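Side-chain contacts in hypothetical protein yfcE (Escherichia coli, PDB 1SU1), which belongs to the calcineurin-like phosphoesterase superfamily and binds zinc ions at neighbouring sites built mostly of aspartate and histidine ligands: residues 38-43 / 169-174; 153-158 / 176-181. All coordinates share one frame; numbering follows the deposited sequence.

Contact 1: 38-43 / 169-174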
loop_
_atom_site.group_PDB
_atom_site.type_symbol
_atom_site.label_atom_id
_atom_site.label_comp_id
_atom_site.label_asym_id
_atom_site.label_seq_id
_atom_site.Cartn_x
_atom_site.Cartn_y
_atom_site.Cartn_z
ATOM N N LEU A 38 1.411 -28.919 0.388
ATOM C CA LEU A 38 2.001 -29.534 -0.804
ATOM C C LEU A 38 1.082 -30.568 -1.490
ATOM O O LEU A 38 0.990 -30.604 -2.719
ATOM C CB LEU A 38 3.348 -30.180 -0.455
ATOM C CG LEU A 38 4.061 -30.956 -1.572
ATOM C CD1 LEU A 38 4.205 -30.080 -2.813
ATOM C CD2 LEU A 38 5.422 -31.413 -1.080
ATOM N N PRO A 39 0.387 -31.417 -0.708
ATOM C CA PRO A 39 -0.500 -32.414 -1.334
ATOM C C PRO A 39 -1.611 -31.743 -2.151
ATOM O O PRO A 39 -1.880 -32.128 -3.294
ATOM C CB PRO A 39 -1.059 -33.201 -0.139
ATOM C CG PRO A 39 0.039 -33.078 0.884
ATOM C CD PRO A 39 0.468 -31.629 0.748
ATOM N N ALA A 40 -2.264 -30.746 -1.561
ATOM C CA ALA A 40 -3.322 -30.039 -2.271
ATOM C C ALA A 40 -2.757 -29.434 -3.555
ATOM O O ALA A 40 -3.392 -29.482 -4.601
ATOM C CB ALA A 40 -3.915 -28.955 -1.380
ATOM N N THR A 41 -1.541 -28.898 -3.476
ATOM C CA THR A 41 -0.886 -28.279 -4.633
ATOM C C THR A 41 -0.589 -29.259 -5.767
ATOM O O THR A 41 -0.835 -28.972 -6.944
ATOM C CB THR A 41 0.451 -27.606 -4.226
ATOM O OG1 THR A 41 0.193 -26.620 -3.225
ATOM C CG2 THR A 41 1.121 -26.955 -5.419
ATOM N N GLU A 42 -0.036 -30.419 -5.431
ATOM C CA GLU A 42 0.267 -31.391 -6.476
ATOM C C GLU A 42 -1.000 -31.886 -7.164
ATOM O O GLU A 42 -1.019 -32.064 -8.375
ATOM C CB GLU A 42 1.115 -32.530 -5.898
ATOM C CG GLU A 42 2.572 -32.075 -5.782
ATOM C CD GLU A 42 3.464 -33.004 -4.988
ATOM O OE1 GLU A 42 2.948 -33.739 -4.122
ATOM O OE2 GLU A 42 4.695 -32.974 -5.217
ATOM N N ARG A 43 -2.070 -32.047 -6.400
ATOM C CA ARG A 43 -3.345 -32.491 -6.948
ATOM C C ARG A 43 -3.950 -31.407 -7.851
ATOM O O ARG A 43 -4.421 -31.700 -8.964
ATOM C CB ARG A 43 -4.297 -32.836 -5.799
ATOM C CG ARG A 43 -5.726 -33.205 -6.212
ATOM C CD ARG A 43 -5.812 -34.468 -7.070
ATOM N NE ARG A 43 -7.203 -34.916 -7.144
ATOM C CZ ARG A 43 -7.687 -35.774 -8.043
ATOM N NH1 ARG A 43 -6.893 -36.295 -8.973
ATOM N NH2 ARG A 43 -8.974 -36.113 -8.008
ATOM N N GLY A 169 -13.894 -22.426 -2.181
ATOM C CA GLY A 169 -13.611 -23.012 -0.890
ATOM C C GLY A 169 -12.104 -23.156 -0.826
ATOM O O GLY A 169 -11.402 -22.685 -1.732
ATOM N N SER A 170 -11.594 -23.817 0.215
ATOM C CA SER A 170 -10.146 -24.023 0.363
ATOM C C SER A 170 -9.731 -25.410 -0.127
ATOM O O SER A 170 -10.446 -26.389 0.100
ATOM C CB SER A 170 -9.731 -23.901 1.835
ATOM O OG SER A 170 -8.349 -24.196 2.002
ATOM N N VAL A 171 -8.577 -25.502 -0.784
ATOM C CA VAL A 171 -8.088 -26.784 -1.270
ATOM C C VAL A 171 -7.356 -27.510 -0.148
ATOM O O VAL A 171 -6.933 -28.642 -0.327
ATOM C CB VAL A 171 -7.083 -26.632 -2.440
ATOM C CG1 VAL A 171 -7.769 -26.072 -3.671
ATOM C CG2 VAL A 171 -5.928 -25.740 -2.015
ATOM N N SER A 172 -7.207 -26.866 1.007
ATOM C CA SER A 172 -6.476 -27.495 2.097
ATOM C C SER A 172 -7.086 -27.444 3.491
ATOM O O SER A 172 -6.814 -28.328 4.308
ATOM C CB SER A 172 -5.054 -26.933 2.152
ATOM O OG SER A 172 -5.026 -25.653 2.755
ATOM N N ILE A 173 -7.897 -26.430 3.782
ATOM C CA ILE A 173 -8.502 -26.339 5.109
ATOM C C ILE A 173 -9.977 -25.949 5.053
ATOM O O ILE A 173 -10.377 -24.904 5.580
ATOM C CB ILE A 173 -7.794 -25.302 5.998
ATOM C CG1 ILE A 173 -6.293 -25.305 5.733
ATOM C CG2 ILE A 173 -8.048 -25.630 7.460
ATOM C CD1 ILE A 173 -5.545 -24.213 6.476
ATOM N N PRO A 174 -10.809 -26.791 4.429
ATOM C CA PRO A 174 -12.236 -26.469 4.343
ATOM C C PRO A 174 -12.888 -26.346 5.714
ATOM O O PRO A 174 -12.433 -26.961 6.683
ATOM C CB PRO A 174 -12.798 -27.633 3.532
ATOM C CG PRO A 174 -11.919 -28.781 3.963
ATOM C CD PRO A 174 -10.544 -28.150 3.918
#
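The methyl group of A40 points from the helix toward the loop 169-174, and its CB lies only 3.2 Å from V171 O. It meets the flank of the carbonyl rather than its far end, since the angle from V171 C through V171 O to A40 CB is about 118°. Beside the oxygen, V171 CG2 reaches the same methyl at 3.8 Å from A40 CB. V171 divides its two methyls: CG2 stands between the backbone N and the carbonyl carbon, turned to the helix, while CG1 does not touch A40. S172 CB, 4.2 Å from A40 CB, completes a shallow seat with V171 O and CG2. Alanine suits this buried spot, because its single methyl is short enough to let A40 CA and V171 CA come within 5.9 Å.

The contact sets helix 38-51, which follows strand 27-31, against the loop crossing from the five-stranded sheet (163-167) to the six-stranded one (181-186) of the calcineurin-like phosphoesterase fold, beside its metal site; the S172 side chain is about 7 Å from a zinc ion. A chi1 of 176° in S170 sets OG where the following peptides curl round it: I173 N donates to S170 OG at 2.9 Å, nearly straight at 170°, in an ST motif, and S172 N donates to S170 OG at 3.1 Å, in an ST turn. The same hydroxyl bonds to D33 O, so three hydrogen bonds grip it, which explains a short hydroxyl side chain in a buried turn. S172 OG in turn bonds chiefly to I34 O, with D33 O as a second partner, tying the loop to the backbone of zinc ligand D33. Away from the loop, L38 and T41 pack on helix 77-85.

Contact 2: 153-158 / 176-181. With ZN (zinc ion), chain F.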
loop_
_atom_site.group_PDB
_atom_site.type_symbol
_atom_site.label_atom_id
_atom_site.label_comp_id
_atom_site.label_asym_id
_atom_site.label_seq_id
_atom_site.Cartn_x
_atom_site.Cartn_y
_atom_site.Cartn_z
ATOM N N HIS A 153 -13.089 -19.966 3.270
ATOM C CA HIS A 153 -12.911 -21.417 3.253
ATOM C C HIS A 153 -14.282 -22.100 3.244
ATOM O O HIS A 153 -14.408 -23.236 3.696
ATOM C CB HIS A 153 -12.125 -21.909 4.475
ATOM C CG HIS A 153 -10.752 -21.330 4.595
ATOM N ND1 HIS A 153 -9.813 -21.826 5.475
ATOM C CD2 HIS A 153 -10.170 -20.274 3.979
ATOM C CE1 HIS A 153 -8.714 -21.100 5.396
ATOM N NE2 HIS A 153 -8.905 -20.152 4.497
ATOM N N LEU A 154 -15.305 -21.389 2.767
ATOM C CA LEU A 154 -16.650 -21.935 2.674
ATOM C C LEU A 154 -17.097 -21.808 1.224
ATOM O O LEU A 154 -17.207 -20.707 0.695
ATOM C CB LEU A 154 -17.613 -21.194 3.609
ATOM C CG LEU A 154 -17.446 -21.447 5.118
ATOM C CD1 LEU A 154 -18.471 -20.636 5.906
ATOM C CD2 LEU A 154 -17.627 -22.934 5.420
ATOM N N PRO A 155 -17.364 -22.946 0.558
ATOM C CA PRO A 155 -17.792 -22.948 -0.845
ATOM C C PRO A 155 -19.155 -22.304 -1.072
ATOM O O PRO A 155 -20.075 -22.483 -0.277
ATOM C CB PRO A 155 -17.797 -24.431 -1.192
ATOM C CG PRO A 155 -18.331 -25.030 0.079
ATOM C CD PRO A 155 -17.525 -24.289 1.148
ATOM N N VAL A 156 -19.275 -21.550 -2.158
ATOM C CA VAL A 156 -20.530 -20.903 -2.479
ATOM C C VAL A 156 -20.699 -20.862 -3.988
ATOM O O VAL A 156 -19.726 -20.741 -4.730
ATOM C CB VAL A 156 -20.580 -19.441 -1.912
ATOM C CG1 VAL A 156 -21.874 -18.758 -2.325
ATOM C CG2 VAL A 156 -20.465 -19.462 -0.393
ATOM N N ALA A 157 -21.942 -20.978 -4.438
ATOM C CA ALA A 157 -22.251 -20.918 -5.865
ATOM C C ALA A 157 -23.742 -20.642 -5.920
ATOM O O ALA A 157 -24.559 -21.562 -5.854
ATOM C CB ALA A 157 -21.925 -22.249 -6.551
ATOM N N GLU A 158 -24.101 -19.367 -6.016
ATOM C CA GLU A 158 -25.506 -19.001 -6.037
ATOM C C GLU A 158 -25.722 -17.546 -6.414
ATOM O O GLU A 158 -24.800 -16.734 -6.386
ATOM C CB GLU A 158 -26.116 -19.237 -4.654
ATOM C CG GLU A 158 -25.537 -18.337 -3.577
ATOM C CD GLU A 158 -26.147 -18.578 -2.206
ATOM O OE1 GLU A 158 -27.387 -18.703 -2.117
ATOM O OE2 GLU A 158 -25.387 -18.634 -1.214
ATOM N N GLY A 176 -16.904 -25.871 7.872
ATOM C CA GLY A 176 -18.293 -26.285 7.763
ATOM C C GLY A 176 -18.519 -27.735 7.371
ATOM O O GLY A 176 -19.579 -28.082 6.846
ATOM N N GLY A 177 -17.526 -28.584 7.612
ATOM C CA GLY A 177 -17.661 -29.989 7.276
ATOM C C GLY A 177 -17.591 -30.324 5.797
ATOM O O GLY A 177 -17.901 -31.446 5.406
ATOM N N ASN A 178 -17.182 -29.364 4.973
ATOM C CA ASN A 178 -17.075 -29.586 3.530
ATOM C C ASN A 178 -15.751 -30.238 3.158
ATOM O O ASN A 178 -14.790 -30.196 3.923
ATOM C CB ASN A 178 -17.169 -28.256 2.772
ATOM C CG ASN A 178 -18.471 -27.542 3.006
ATOM O OD1 ASN A 178 -19.465 -27.808 2.337
ATOM N ND2 ASN A 178 -18.476 -26.630 3.972
ATOM N N PRO A 179 -15.687 -30.849 1.966
ATOM C CA PRO A 179 -14.468 -31.507 1.481
ATOM C C PRO A 179 -13.536 -30.442 0.906
ATOM O O PRO A 179 -13.986 -29.357 0.544
ATOM C CB PRO A 179 -14.970 -32.423 0.359
ATOM C CG PRO A 179 -16.453 -32.528 0.589
ATOM C CD PRO A 179 -16.836 -31.177 1.107
ATOM N N ALA A 180 -12.247 -30.756 0.811
ATOM C CA ALA A 180 -11.294 -29.828 0.221
ATOM C C ALA A 180 -11.817 -29.645 -1.204
ATOM O O ALA A 180 -12.254 -30.626 -1.827
ATOM C CB ALA A 180 -9.903 -30.442 0.205
ATOM N N SER A 181 -11.777 -28.417 -1.726
ATOM C CA SER A 181 -12.306 -28.163 -3.072
ATOM C C SER A 181 -11.567 -27.163 -3.965
ATOM O O SER A 181 -10.660 -26.465 -3.525
ATOM C CB SER A 181 -13.772 -27.726 -2.958
ATOM O OG SER A 181 -13.936 -26.731 -1.948
HETATM ZN ZN ZN F . -7.307 -18.735 3.926
#
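P155 and N178 meet by van der Waals packing, the CG-CD side of the proline ring lying over the flat face of the carboxamide. P155 CG is 3.8 Å from N178 OD1 and P155 CD is 3.8 Å from N178 ND2, the CG-CD bond running nearly parallel to the line from OD1 to ND2. A rigid proline pairs well with a planar amide. L154 crosses N178 at about a right angle, and the tip of its CD2 branch sits 4.1 Å from N178 ND2. The same methyl comes to 3.9 Å from G176 N, an approach eased by the missing side chain of a glycine whose positive phi also helps the chain turn.

Polar bonds lead outward from the pair of segments. N178 ND2 is hydrogen-bonded to K175 O, which holds the amide in place. S181 OG is hydrogen-bonded to P168 O, and H153 ND1 makes a weak hydrogen bond to I173 O.

Metal coordination falls to the other ring nitrogen: H153 NE2 binds zinc at 2.2 Å, with D33 and H35 on the same ion. Histidine and aspartate ligands carried on loops are the hallmark of the calcineurin-like phosphoesterase metal site.

In the fold
Both contacts use the long loop between strands 163-167 and 181-186, and their segments alternate along the chain. Contact 1 is buried: there the first half of the loop meets helix 38-51 through small apolar groups, backed by serine hydroxyls bonded to main-chain oxygens. Contact 2 lies at the surface, where the second half of the loop brings an amide and a glycine against a proline and a leucine of 153-158. The two touch directly, with S170 O and S181 N 3.0 Å apart in a probable hydrogen bond. They also approach zinc differently, since H153 of contact 2 is a ligand whereas contact 1 supplies none but holds the backbone of ligand D33.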